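Local coordinates for protein integrase (Bovine immunodeficiency virus, PDB 3KKS) that probably inserts viral DNA into host DNA through its catalytic core domain, as retroviral integrases do, at residues D8-N13 with I17-E22; R100-R105 with A118-A123; C64-R69 with K81-P86. All coordinates share one frame; numbering follows the deposited sequence.

Interaction 1 of 3, residues D8-N13 with I17-E22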
ATOM      1  N   ASP A   8      -0.010  -0.222  -6.306  1.00 31.05           N
ATOM      2  CA  ASP A   8      -0.218   0.584  -7.497  1.00 33.51           C
ATOM      3  C   ASP A   8       0.599   1.855  -7.340  1.00 32.95           C
ATOM      4  O   ASP A   8       0.949   2.256  -6.229  1.00 31.12           O
ATOM      5  CB  ASP A   8      -1.695   0.971  -7.650  1.00 36.17           C
ATOM      6  CG  ASP A   8      -2.569  -0.193  -8.074  1.00 40.09           C
ATOM      7  OD1 ASP A   8      -2.371  -0.704  -9.205  1.00 44.47           O
ATOM      8  OD2 ASP A   8      -3.456  -0.596  -7.284  1.00 38.82           O
ATOM      9  N   ASN A   9       0.919   2.470  -8.467  1.00 32.94           N
ATOM     10  CA  ASN A   9       1.649   3.717  -8.464  1.00 34.04           C
ATOM     11  C   ASN A   9       0.610   4.772  -8.764  1.00 33.72           C
ATOM     12  O   ASN A   9      -0.285   4.549  -9.576  1.00 32.59           O
ATOM     13  CB  ASN A   9       2.720   3.725  -9.549  1.00 34.22           C
ATOM     14  CG  ASN A   9       3.873   2.822  -9.215  1.00 35.63           C
ATOM     15  OD1 ASN A   9       4.391   2.855  -8.102  1.00 34.45           O
ATOM     16  ND2 ASN A   9       4.294   2.012 -10.177  1.00 37.83           N
ATOM     17  N   THR A  10       0.705   5.907  -8.091  1.00 33.21           N
ATOM     18  CA  THR A  10      -0.241   6.978  -8.335  1.00 34.11           C
ATOM     19  C   THR A  10       0.529   8.271  -8.427  1.00 34.46           C
ATOM     20  O   THR A  10       1.735   8.310  -8.195  1.00 34.28           O
ATOM     21  CB  THR A  10      -1.262   7.120  -7.201  1.00 34.52           C
ATOM     22  OG1 THR A  10      -0.586   7.504  -5.998  1.00 34.62           O
ATOM     23  CG2 THR A  10      -1.987   5.813  -6.976  1.00 36.62           C
ATOM     24  N   HIS A  11      -0.186   9.330  -8.762  1.00 34.65           N
ATOM     25  CA  HIS A  11       0.415  10.639  -8.875  1.00 36.54           C
ATOM     26  C   HIS A  11      -0.360  11.638  -8.060  1.00 37.11           C
ATOM     27  O   HIS A  11      -1.583  11.618  -7.996  1.00 37.37           O
ATOM     28  CB  HIS A  11       0.434  11.103 -10.328  1.00 37.69           C
ATOM     29  CG  HIS A  11       1.197  10.201 -11.233  1.00 37.29           C
ATOM     30  ND1 HIS A  11       2.474  10.481 -11.671  1.00 40.41           N
ATOM     31  CD2 HIS A  11       0.883   8.982 -11.743  1.00 38.39           C
ATOM     32  CE1 HIS A  11       2.915   9.478 -12.404  1.00 38.73           C
ATOM     33  NE2 HIS A  11       1.973   8.556 -12.464  1.00 39.00           N
ATOM     34  N   TRP A  12       0.401  12.516  -7.441  1.00 36.56           N
ATOM     35  CA  TRP A  12      -0.105  13.601  -6.632  1.00 36.95           C
ATOM     36  C   TRP A  12       0.781  14.734  -7.123  1.00 37.47           C
ATOM     37  O   TRP A  12       1.930  14.832  -6.719  1.00 37.04           O
ATOM     38  CB  TRP A  12       0.159  13.306  -5.174  1.00 34.67           C
ATOM     39  CG  TRP A  12      -0.256  14.427  -4.340  1.00 32.84           C
ATOM     40  CD1 TRP A  12       0.539  15.275  -3.651  1.00 31.87           C
ATOM     41  CD2 TRP A  12      -1.596  14.805  -4.081  1.00 32.06           C
ATOM     42  NE1 TRP A  12      -0.230  16.169  -2.954  1.00 31.41           N
ATOM     43  CE2 TRP A  12      -1.549  15.902  -3.199  1.00 31.61           C
ATOM     44  CE3 TRP A  12      -2.841  14.318  -4.501  1.00 31.51           C
ATOM     45  CZ2 TRP A  12      -2.705  16.531  -2.729  1.00 33.21           C
ATOM     46  CZ3 TRP A  12      -4.008  14.946  -4.031  1.00 31.57           C
ATOM     47  CH2 TRP A  12      -3.924  16.039  -3.149  1.00 31.59           C
ATOM     48  N   ASN A  13       0.253  15.550  -8.032  1.00 38.98           N
ATOM     49  CA  ASN A  13       1.016  16.621  -8.664  1.00 38.92           C
ATOM     50  C   ASN A  13       2.173  15.966  -9.382  1.00 38.55           C
ATOM     51  O   ASN A  13       1.993  14.927  -9.995  1.00 39.57           O
ATOM     52  CB  ASN A  13       1.498  17.621  -7.635  1.00 41.12           C
ATOM     53  CG  ASN A  13       0.371  18.147  -6.828  1.00 43.99           C
ATOM     54  OD1 ASN A  13      -0.729  18.333  -7.350  1.00 44.89           O
ATOM     55  ND2 ASN A  13       0.610  18.382  -5.544  1.00 43.63           N
ATOM     56  N   ILE A  17       3.775   8.301  -6.337  1.00 26.87           N
ATOM     57  CA  ILE A  17       3.655   7.635  -5.045  1.00 25.83           C
ATOM     58  C   ILE A  17       3.238   6.173  -5.161  1.00 24.43           C
ATOM     59  O   ILE A  17       2.164   5.865  -5.680  1.00 23.53           O
ATOM     60  CB  ILE A  17       2.637   8.371  -4.140  1.00 25.58           C
ATOM     61  CG1 ILE A  17       3.162   9.767  -3.799  1.00 24.87           C
ATOM     62  CG2 ILE A  17       2.396   7.574  -2.856  1.00 26.80           C
ATOM     63  CD1 ILE A  17       2.130  10.666  -3.136  1.00 24.60           C
ATOM     64  N   TRP A  18       4.110   5.284  -4.695  1.00 21.93           N
ATOM     65  CA  TRP A  18       3.834   3.853  -4.690  1.00 21.53           C
ATOM     66  C   TRP A  18       2.889   3.632  -3.513  1.00 21.13           C
ATOM     67  O   TRP A  18       3.142   4.127  -2.416  1.00 21.86           O
ATOM     68  CB  TRP A  18       5.119   3.073  -4.456  1.00 20.76           C
ATOM     69  CG  TRP A  18       4.937   1.592  -4.461  1.00 21.92           C
ATOM     70  CD1 TRP A  18       4.806   0.783  -5.560  1.00 20.41           C
ATOM     71  CD2 TRP A  18       4.908   0.725  -3.322  1.00 22.21           C
ATOM     72  NE1 TRP A  18       4.708  -0.529  -5.171  1.00 24.20           N
ATOM     73  CE2 TRP A  18       4.770  -0.596  -3.800  1.00 23.43           C
ATOM     74  CE3 TRP A  18       4.994   0.939  -1.935  1.00 23.46           C
ATOM     75  CZ2 TRP A  18       4.716  -1.706  -2.950  1.00 25.34           C
ATOM     76  CZ3 TRP A  18       4.941  -0.173  -1.081  1.00 25.52           C
ATOM     77  CH2 TRP A  18       4.807  -1.475  -1.596  1.00 23.35           C
ATOM     78  N   VAL A  19       1.812   2.884  -3.733  1.00 22.46           N
ATOM     79  CA  VAL A  19       0.823   2.633  -2.690  1.00 20.68           C
ATOM     80  C   VAL A  19       0.440   1.166  -2.539  1.00 21.80           C
ATOM     81  O   VAL A  19       0.089   0.498  -3.508  1.00 23.40           O
ATOM     82  CB  VAL A  19      -0.476   3.432  -2.977  1.00 22.79           C
ATOM     83  CG1 VAL A  19      -1.534   3.126  -1.911  1.00 21.72           C
ATOM     84  CG2 VAL A  19      -0.178   4.928  -3.026  1.00 19.29           C
ATOM     85  N   ALA A  20       0.488   0.660  -1.314  1.00 21.55           N
ATOM     86  CA  ALA A  20       0.102  -0.726  -1.072  1.00 20.08           C
ATOM     87  C   ALA A  20      -0.995  -0.753  -0.022  1.00 19.94           C
ATOM     88  O   ALA A  20      -0.911  -0.061   0.990  1.00 19.59           O
ATOM     89  CB  ALA A  20       1.308  -1.558  -0.604  1.00 17.18           C
ATOM     90  N   VAL A  21      -2.034  -1.546  -0.269  1.00 21.09           N
ATOM     91  CA  VAL A  21      -3.135  -1.658   0.673  1.00 21.78           C
ATOM     92  C   VAL A  21      -3.318  -3.098   1.111  1.00 23.76           C
ATOM     93  O   VAL A  21      -3.388  -4.003   0.274  1.00 25.07           O
ATOM     94  CB  VAL A  21      -4.465  -1.171   0.056  1.00 21.36           C
ATOM     95  CG1 VAL A  21      -5.597  -1.303   1.086  1.00 17.94           C
ATOM     96  CG2 VAL A  21      -4.320   0.272  -0.414  1.00 19.49           C
ATOM     97  N   GLU A  22      -3.390  -3.320   2.419  1.00 22.90           N
ATOM     98  CA  GLU A  22      -3.594  -4.672   2.919  1.00 25.00           C
ATOM     99  C   GLU A  22      -5.107  -4.871   2.875  1.00 25.18           C
ATOM    100  O   GLU A  22      -5.849  -4.176   3.558  1.00 25.80           O
ATOM    101  CB  GLU A  22      -3.049  -4.803   4.341  1.00 25.87           C
ATOM    102  CG  GLU A  22      -2.807  -6.243   4.780  1.00 28.54           C
ATOM    103  CD  GLU A  22      -3.994  -6.844   5.507  1.00 27.94           C
ATOM    104  OE1 GLU A  22      -4.473  -7.911   5.086  1.00 28.15           O
ATOM    105  OE2 GLU A  22      -4.439  -6.248   6.507  1.00 29.65           O
TER

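Interaction 2 of 3, residues R100-R105 with A118-A123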
ATOM      1  N   ARG A 100      -8.660   6.981  -2.623  1.00 30.59           N
ATOM      2  CA  ARG A 100      -9.459   8.199  -2.592  1.00 32.66           C
ATOM      3  C   ARG A 100      -9.248   8.903  -1.255  1.00 30.01           C
ATOM      4  O   ARG A 100      -8.977  10.098  -1.207  1.00 29.26           O
ATOM      5  CB  ARG A 100     -10.939   7.838  -2.783  1.00 35.96           C
ATOM      6  CG  ARG A 100     -11.839   8.988  -3.176  1.00 40.14           C
ATOM      7  CD  ARG A 100     -12.192   9.857  -1.988  1.00 46.03           C
ATOM      8  NE  ARG A 100     -12.814   9.092  -0.908  1.00 50.44           N
ATOM      9  CZ  ARG A 100     -13.900   8.333  -1.046  1.00 53.57           C
ATOM     10  NH1 ARG A 100     -14.497   8.229  -2.228  1.00 54.22           N
ATOM     11  NH2 ARG A 100     -14.392   7.678   0.001  1.00 52.97           N
ATOM     12  N   ASP A 101      -9.362   8.143  -0.173  1.00 28.84           N
ATOM     13  CA  ASP A 101      -9.182   8.681   1.167  1.00 28.67           C
ATOM     14  C   ASP A 101      -7.764   9.218   1.365  1.00 28.91           C
ATOM     15  O   ASP A 101      -7.556  10.199   2.074  1.00 30.40           O
ATOM     16  CB  ASP A 101      -9.473   7.594   2.203  1.00 30.49           C
ATOM     17  CG  ASP A 101     -10.940   7.219   2.257  1.00 31.83           C
ATOM     18  OD1 ASP A 101     -11.285   6.246   2.956  1.00 32.12           O
ATOM     19  OD2 ASP A 101     -11.751   7.903   1.602  1.00 32.58           O
ATOM     20  N   LEU A 102      -6.791   8.565   0.741  1.00 26.83           N
ATOM     21  CA  LEU A 102      -5.408   8.985   0.853  1.00 25.69           C
ATOM     22  C   LEU A 102      -5.242  10.331   0.171  1.00 26.53           C
ATOM     23  O   LEU A 102      -4.570  11.228   0.687  1.00 24.42           O
ATOM     24  CB  LEU A 102      -4.480   7.960   0.192  1.00 23.09           C
ATOM     25  CG  LEU A 102      -2.987   8.254   0.335  1.00 24.69           C
ATOM     26  CD1 LEU A 102      -2.613   8.191   1.803  1.00 24.76           C
ATOM     27  CD2 LEU A 102      -2.160   7.252  -0.473  1.00 23.10           C
ATOM     28  N   LYS A 103      -5.852  10.460  -1.004  1.00 26.41           N
ATOM     29  CA  LYS A 103      -5.773  11.695  -1.759  1.00 27.70           C
ATOM     30  C   LYS A 103      -6.466  12.831  -1.008  1.00 27.24           C
ATOM     31  O   LYS A 103      -6.036  13.976  -1.092  1.00 28.22           O
ATOM     32  CB  LYS A 103      -6.379  11.490  -3.147  1.00 31.13           C
ATOM     33  CG  LYS A 103      -5.560  10.529  -4.004  1.00 34.52           C
ATOM     34  CD  LYS A 103      -6.219  10.245  -5.347  1.00 39.47           C
ATOM     35  CE  LYS A 103      -5.376   9.294  -6.193  1.00 40.65           C
ATOM     36  NZ  LYS A 103      -4.042   9.873  -6.506  1.00 43.23           N
ATOM     37  N   ASP A 104      -7.512  12.512  -0.253  1.00 26.67           N
ATOM     38  CA  ASP A 104      -8.220  13.521   0.532  1.00 26.55           C
ATOM     39  C   ASP A 104      -7.323  14.006   1.677  1.00 25.69           C
ATOM     40  O   ASP A 104      -7.253  15.200   1.955  1.00 23.33           O
ATOM     41  CB  ASP A 104      -9.526  12.942   1.099  1.00 27.48           C
ATOM     42  CG  ASP A 104     -10.555  12.643   0.014  1.00 32.37           C
ATOM     43  OD1 ASP A 104     -11.520  11.885   0.285  1.00 32.06           O
ATOM     44  OD2 ASP A 104     -10.401  13.175  -1.108  1.00 33.13           O
ATOM     45  N   ARG A 105      -6.630  13.077   2.335  1.00 24.39           N
ATOM     46  CA  ARG A 105      -5.747  13.441   3.443  1.00 23.49           C
ATOM     47  C   ARG A 105      -4.555  14.241   2.924  1.00 22.56           C
ATOM     48  O   ARG A 105      -4.103  15.195   3.560  1.00 21.04           O
ATOM     49  CB  ARG A 105      -5.244  12.190   4.161  1.00 22.96           C
ATOM     50  CG  ARG A 105      -6.337  11.349   4.814  1.00 24.99           C
ATOM     51  CD  ARG A 105      -7.056  12.109   5.924  1.00 26.13           C
ATOM     52  NE  ARG A 105      -7.963  11.235   6.666  1.00 27.74           N
ATOM     53  CZ  ARG A 105      -9.163  10.857   6.238  1.00 27.30           C
ATOM     54  NH1 ARG A 105      -9.609  11.284   5.067  1.00 22.44           N
ATOM     55  NH2 ARG A 105      -9.910  10.040   6.974  1.00 26.78           N
ATOM     56  N   ALA A 118       6.457  14.378   4.127  1.00 20.98           N
ATOM     57  CA  ALA A 118       5.964  14.567   5.487  1.00 21.26           C
ATOM     58  C   ALA A 118       4.431  14.595   5.439  1.00 22.09           C
ATOM     59  O   ALA A 118       3.757  14.125   6.358  1.00 19.72           O
ATOM     60  CB  ALA A 118       6.491  15.869   6.067  1.00 19.67           C
ATOM     61  N   ALA A 119       3.881  15.156   4.368  1.00 20.22           N
ATOM     62  CA  ALA A 119       2.432  15.205   4.213  1.00 20.56           C
ATOM     63  C   ALA A 119       1.881  13.786   4.045  1.00 19.52           C
ATOM     64  O   ALA A 119       0.805  13.471   4.557  1.00 19.38           O
ATOM     65  CB  ALA A 119       2.051  16.058   3.007  1.00 20.71           C
ATOM     66  N   LEU A 120       2.622  12.937   3.334  1.00 18.08           N
ATOM     67  CA  LEU A 120       2.206  11.553   3.096  1.00 19.45           C
ATOM     68  C   LEU A 120       2.197  10.749   4.403  1.00 19.16           C
ATOM     69  O   LEU A 120       1.289   9.959   4.660  1.00 17.94           O
ATOM     70  CB  LEU A 120       3.135  10.882   2.062  1.00 16.88           C
ATOM     71  CG  LEU A 120       2.823   9.405   1.758  1.00 17.13           C
ATOM     72  CD1 LEU A 120       1.378   9.271   1.290  1.00 15.31           C
ATOM     73  CD2 LEU A 120       3.771   8.865   0.690  1.00 15.80           C
ATOM     74  N   SER A 121       3.217  10.950   5.226  1.00 20.33           N
ATOM     75  CA  SER A 121       3.302  10.272   6.516  1.00 20.68           C
ATOM     76  C   SER A 121       2.086  10.607   7.378  1.00 20.55           C
ATOM     77  O   SER A 121       1.459   9.723   7.959  1.00 22.21           O
ATOM     78  CB  SER A 121       4.574  10.699   7.259  1.00 20.62           C
ATOM     79  OG  SER A 121       5.714  10.054   6.727  1.00 22.90           O
ATOM     80  N   LEU A 122       1.751  11.887   7.472  1.00 19.73           N
ATOM     81  CA  LEU A 122       0.600  12.284   8.278  1.00 20.19           C
ATOM     82  C   LEU A 122      -0.699  11.745   7.686  1.00 19.95           C
ATOM     83  O   LEU A 122      -1.626  11.407   8.418  1.00 20.28           O
ATOM     84  CB  LEU A 122       0.518  13.802   8.390  1.00 18.30           C
ATOM     85  CG  LEU A 122       1.598  14.521   9.200  1.00 22.27           C
ATOM     86  CD1 LEU A 122       1.315  16.019   9.143  1.00 20.53           C
ATOM     87  CD2 LEU A 122       1.595  14.047  10.643  1.00 23.78           C
ATOM     88  N   ALA A 123      -0.766  11.680   6.359  1.00 17.08           N
ATOM     89  CA  ALA A 123      -1.958  11.170   5.696  1.00 19.46           C
ATOM     90  C   ALA A 123      -2.147   9.686   6.019  1.00 21.18           C
ATOM     91  O   ALA A 123      -3.278   9.222   6.161  1.00 22.43           O
ATOM     92  CB  ALA A 123      -1.853  11.368   4.187  1.00 17.87           C
TER

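Interaction 3 of 3, residues C64-R69 with K81-P86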
ATOM      1  N   CYS A  64       6.727  -1.956 -14.608  1.00 43.98           N
ATOM      2  CA  CYS A  64       7.518  -1.905 -13.385  1.00 43.46           C
ATOM      3  C   CYS A  64       7.042  -2.903 -12.335  1.00 41.56           C
ATOM      4  O   CYS A  64       7.648  -3.025 -11.276  1.00 42.16           O
ATOM      5  CB  CYS A  64       7.516  -0.486 -12.803  1.00 45.06           C
ATOM      6  SG  CYS A  64       5.902   0.116 -12.323  1.00 48.37           S
ATOM      7  N   PHE A  65       5.957  -3.614 -12.630  1.00 40.83           N
ATOM      8  CA  PHE A  65       5.428  -4.612 -11.707  1.00 38.98           C
ATOM      9  C   PHE A  65       5.642  -6.027 -12.240  1.00 39.59           C
ATOM     10  O   PHE A  65       5.533  -6.993 -11.486  1.00 39.43           O
ATOM     11  CB  PHE A  65       3.921  -4.409 -11.462  1.00 38.79           C
ATOM     12  CG  PHE A  65       3.576  -3.136 -10.728  1.00 38.58           C
ATOM     13  CD1 PHE A  65       4.285  -2.749  -9.597  1.00 37.96           C
ATOM     14  CD2 PHE A  65       2.527  -2.330 -11.165  1.00 37.60           C
ATOM     15  CE1 PHE A  65       3.956  -1.575  -8.911  1.00 38.72           C
ATOM     16  CE2 PHE A  65       2.188  -1.154 -10.489  1.00 36.34           C
ATOM     17  CZ  PHE A  65       2.906  -0.777  -9.359  1.00 37.99           C
ATOM     18  N   THR A  66       5.941  -6.153 -13.535  1.00 39.68           N
ATOM     19  CA  THR A  66       6.129  -7.472 -14.147  1.00 39.74           C
ATOM     20  C   THR A  66       7.556  -7.852 -14.540  1.00 40.06           C
ATOM     21  O   THR A  66       7.781  -8.943 -15.072  1.00 40.09           O
ATOM     22  CB  THR A  66       5.234  -7.642 -15.409  1.00 39.87           C
ATOM     23  OG1 THR A  66       5.500  -6.587 -16.340  1.00 38.14           O
ATOM     24  CG2 THR A  66       3.765  -7.612 -15.033  1.00 40.25           C
ATOM     25  N   ALA A  67       8.517  -6.970 -14.285  1.00 40.49           N
ATOM     26  CA  ALA A  67       9.913  -7.249 -14.624  1.00 39.11           C
ATOM     27  C   ALA A  67      10.405  -8.492 -13.886  1.00 39.82           C
ATOM     28  O   ALA A  67       9.890  -8.822 -12.816  1.00 38.24           O
ATOM     29  CB  ALA A  67      10.778  -6.053 -14.266  1.00 38.70           C
ATOM     30  N   HIS A  68      11.385  -9.188 -14.467  1.00 40.26           N
ATOM     31  CA  HIS A  68      11.950 -10.384 -13.841  1.00 41.41           C
ATOM     32  C   HIS A  68      12.487  -9.993 -12.472  1.00 38.96           C
ATOM     33  O   HIS A  68      12.519 -10.799 -11.543  1.00 38.46           O
ATOM     34  CB  HIS A  68      13.083 -10.963 -14.698  1.00 45.85           C
ATOM     35  CG  HIS A  68      12.603 -11.760 -15.869  1.00 49.94           C
ATOM     36  ND1 HIS A  68      13.365 -11.948 -17.006  1.00 52.52           N
ATOM     37  CD2 HIS A  68      11.443 -12.426 -16.078  1.00 51.76           C
ATOM     38  CE1 HIS A  68      12.690 -12.692 -17.864  1.00 53.57           C
ATOM     39  NE2 HIS A  68      11.522 -12.996 -17.328  1.00 53.14           N
ATOM     40  N   ARG A  69      12.915  -8.742 -12.372  1.00 37.34           N
ATOM     41  CA  ARG A  69      13.430  -8.191 -11.128  1.00 36.56           C
ATOM     42  C   ARG A  69      12.390  -8.406 -10.021  1.00 34.54           C
ATOM     43  O   ARG A  69      12.696  -8.946  -8.958  1.00 34.66           O
ATOM     44  CB  ARG A  69      13.713  -6.692 -11.327  1.00 37.46           C
ATOM     45  CG  ARG A  69      13.639  -5.843 -10.065  1.00 39.80           C
ATOM     46  CD  ARG A  69      14.992  -5.643  -9.416  1.00 39.06           C
ATOM     47  NE  ARG A  69      15.837  -4.743 -10.194  1.00 38.55           N
ATOM     48  CZ  ARG A  69      17.024  -4.304  -9.794  1.00 37.41           C
ATOM     49  NH1 ARG A  69      17.514  -4.679  -8.617  1.00 37.73           N
ATOM     50  NH2 ARG A  69      17.723  -3.493 -10.572  1.00 37.56           N
ATOM     51  N   LYS A  81       2.793 -13.909  -6.121  1.00 35.43           N
ATOM     52  CA  LYS A  81       2.537 -12.723  -6.920  1.00 36.53           C
ATOM     53  C   LYS A  81       1.566 -13.013  -8.048  1.00 37.69           C
ATOM     54  O   LYS A  81       1.671 -14.036  -8.723  1.00 37.30           O
ATOM     55  CB  LYS A  81       3.848 -12.175  -7.490  1.00 35.31           C
ATOM     56  CG  LYS A  81       3.670 -11.019  -8.461  1.00 33.95           C
ATOM     57  CD  LYS A  81       5.015 -10.497  -8.953  1.00 35.68           C
ATOM     58  CE  LYS A  81       4.854  -9.635 -10.196  1.00 35.47           C
ATOM     59  NZ  LYS A  81       3.892  -8.532  -9.998  1.00 38.17           N
ATOM     60  N   THR A  82       0.612 -12.108  -8.232  1.00 39.05           N
ATOM     61  CA  THR A  82      -0.394 -12.237  -9.277  1.00 41.60           C
ATOM     62  C   THR A  82      -0.552 -10.897  -9.977  1.00 43.02           C
ATOM     63  O   THR A  82      -0.034  -9.882  -9.508  1.00 41.48           O
ATOM     64  CB  THR A  82      -1.756 -12.695  -8.700  1.00 41.60           C
ATOM     65  OG1 THR A  82      -2.178 -11.800  -7.664  1.00 39.98           O
ATOM     66  CG2 THR A  82      -1.633 -14.109  -8.131  1.00 42.53           C
ATOM     67  N   THR A  83      -1.267 -10.900 -11.097  1.00 44.68           N
ATOM     68  CA  THR A  83      -1.462  -9.687 -11.882  1.00 48.20           C
ATOM     69  C   THR A  83      -2.850  -9.611 -12.523  1.00 49.66           C
ATOM     70  O   THR A  83      -3.587 -10.596 -12.558  1.00 49.23           O
ATOM     71  CB  THR A  83      -0.373  -9.593 -12.981  1.00 48.32           C
ATOM     72  OG1 THR A  83       0.920  -9.577 -12.364  1.00 48.97           O
ATOM     73  CG2 THR A  83      -0.536  -8.330 -13.813  1.00 49.33           C
ATOM     74  N   GLY A  84      -3.203  -8.429 -13.015  1.00 51.41           N
ATOM     75  CA  GLY A  84      -4.491  -8.249 -13.654  1.00 55.36           C
ATOM     76  C   GLY A  84      -5.619  -7.912 -12.700  1.00 57.04           C
ATOM     77  O   GLY A  84      -6.373  -8.789 -12.280  1.00 58.01           O
ATOM     78  N   ILE A  85      -5.735  -6.635 -12.356  1.00 59.13           N
ATOM     79  CA  ILE A  85      -6.788  -6.178 -11.461  1.00 60.33           C
ATOM     80  C   ILE A  85      -8.146  -6.460 -12.115  1.00 61.05           C
ATOM     81  O   ILE A  85      -8.306  -6.299 -13.327  1.00 60.81           O
ATOM     82  CB  ILE A  85      -6.634  -4.665 -11.176  1.00 60.57           C
ATOM     83  CG1 ILE A  85      -5.310  -4.422 -10.443  1.00 61.08           C
ATOM     84  CG2 ILE A  85      -7.809  -4.153 -10.351  1.00 60.81           C
ATOM     85  CD1 ILE A  85      -5.023  -2.967 -10.132  1.00 62.58           C
ATOM     86  N   PRO A  86      -9.144  -6.879 -11.319  1.00 61.89           N
ATOM     87  CA  PRO A  86      -9.073  -7.097  -9.869  1.00 61.79           C
ATOM     88  C   PRO A  86      -8.637  -8.500  -9.461  1.00 61.38           C
ATOM     89  O   PRO A  86      -8.285  -9.339 -10.295  1.00 60.91           O
ATOM     90  CB  PRO A  86     -10.509  -6.820  -9.395  1.00 62.34           C
ATOM     91  CG  PRO A  86     -11.231  -6.253 -10.617  1.00 62.72           C
ATOM     92  CD  PRO A  86     -10.544  -6.918 -11.766  1.00 61.79           C
TER

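Interaction 1 of 3, residues D8-N13 with I17-E22
D8 and T10 pair with V19 and I17 through backbone hydrogen bonds of an antiparallel hairpin, while N9 faces W18 at the non-hydrogen-bonded position between them, their CA atoms 4.4 Å apart. The segments 8-12 and 17-22 run at 133° to each other, a strongly twisted pair with its axes 4.6 Å apart at closest approach. D8 N bonds to V19 O, and V19 N returns to D8 O at 2.7 Å.

I17 O is gripped twice: T10 N reaches it at 2.8 Å and T10 OG1 at 3.2 Å, from opposite faces of the carbonyl plane. The hydroxyl gets there because OG1 sits between the backbone N and the carbonyl carbon (chi1 64°). Next to it, I17 CD1 touches W12 CB at 3.9 Å. On the other face of the sheet, N9 OD1 lies in the plane of the W18 ring, at its edge, 3.3 Å from W18 CD1; this amide oxygen is buried without a hydrogen-bond partner.

I17 and V19 also pack on A30 of strand 28-33. Helix 89-109 covers T10 and V19 through H99 and meets W12 through L106 and A107, while F65 of helix 63-66 closes over N9 and W18.

Interaction 2 of 3, residues R100-R105 with A118-A123
A123 turns its methyl group to R105 and L102 where the two helices meet, and no hydrogen bond links 100-105 with 118-123. The axes of 100-105 and 118-123 come within 9.4 Å and run at 125° to each other, and the closest point is A123 CB against R105 CB at 3.5 Å, a tight contact that the small side chain permits.

Beyond this point the R105 chain leaves 118-123 and runs along helix 116-129. Its CG lies anti to the carbonyl carbon and the chain bends at chi2 (-63°), which carries the guanidinium away from 118-123; NE ends on S126 OG, about one turn further along the same partner helix. The arginine therefore supplies aliphatic packing at its base and a polar tie at its end.

L102 works from the preceding turn of its helix. With CG anti to the backbone N (chi1 -176°), its CD1 methyl reaches A123 CB at 4.0 Å and L120 CD1 at 4.2 Å, the two leucines crossing at a slant. On another side of helix 100-105, R100 NE binds D101 OD2 at 3.0 Å and also lies 3.3 Å from D104 OD1, forming a salt-bridge network within the helix; D101 OD1 has a second partner in R131.

L124 and L127 extend the apolar seam along L102, and L120 reaches A30 and V32 of strand 28-33. Such a pair of helices, packed on each other and on the sheet, belongs to the RNase H-like fold of the retroviral integrase core.

Interaction 3 of 3, residues C64-R69 with K81-P86
The ring of F65 has the sulfur of C64 over one face, SG standing 4.1 Å above the ring plane near its centre, while the ring as a whole turns away from K81, which meets F65 at its backbone carbonyl. V41 of helix 38-51, S59 and D60 also touch the F65 side chain, and N9 comes up from strand 4-12, so the phenyl group is buried between a helix and the central sheet.

This is part of a beta-alpha-beta crossover in the RNase H-like fold: strand 56-59 leads into helices 63-66 and 68-76, and the chain returns in strand 80-83, parallel to the first. The contact joins the start of the helical connection to the returning edge strand and is small, with 121 Å² buried in all.

K81 gives the largest single share. The chain stands extended from the strand, CG anti to the backbone N (chi1 174°), and stays straight until a bend at chi4 (54°) turns the ammonium group onto the carbonyl. The approach is close, for CE also lies only 3.0 Å from F65 O. S59 borders the K81 side chain on the sheet.

Beside this link, T66 CG2 lies a loose 4.4 Å from T83 OG1. The T66 hydroxyl is taken by G62 O, a bond back to the residue just before the short helix. A67 follows at the N-cap of the next helix.

The one hydrogen bond across the two segments runs from K81 NZ to F65 O, 2.7 Å long, with the donor tilted 30° from the carbonyl plane.

Overall arrangement
From the N terminus, interaction 1 comes first and closes the tight turn between strands 4-12 and 15-22. Interaction 3 follows, bridging 64-69 and 81-86 across the helical connection that leads to edge strand 80-83. Helix 89-109 then begins, and interaction 2 closes the loop between it and helix 116-129. The three are in series, so none nests in or crosses another. Interaction 1 lies between the others: V19 CG2 meets L102 CD2 and W12 rests on K103, whereas D8 and N9 meet I85, C64 and F65. Interactions 2 and 3 stay about 13 Å apart at their nearest atoms, on opposite sides of the chain's centre.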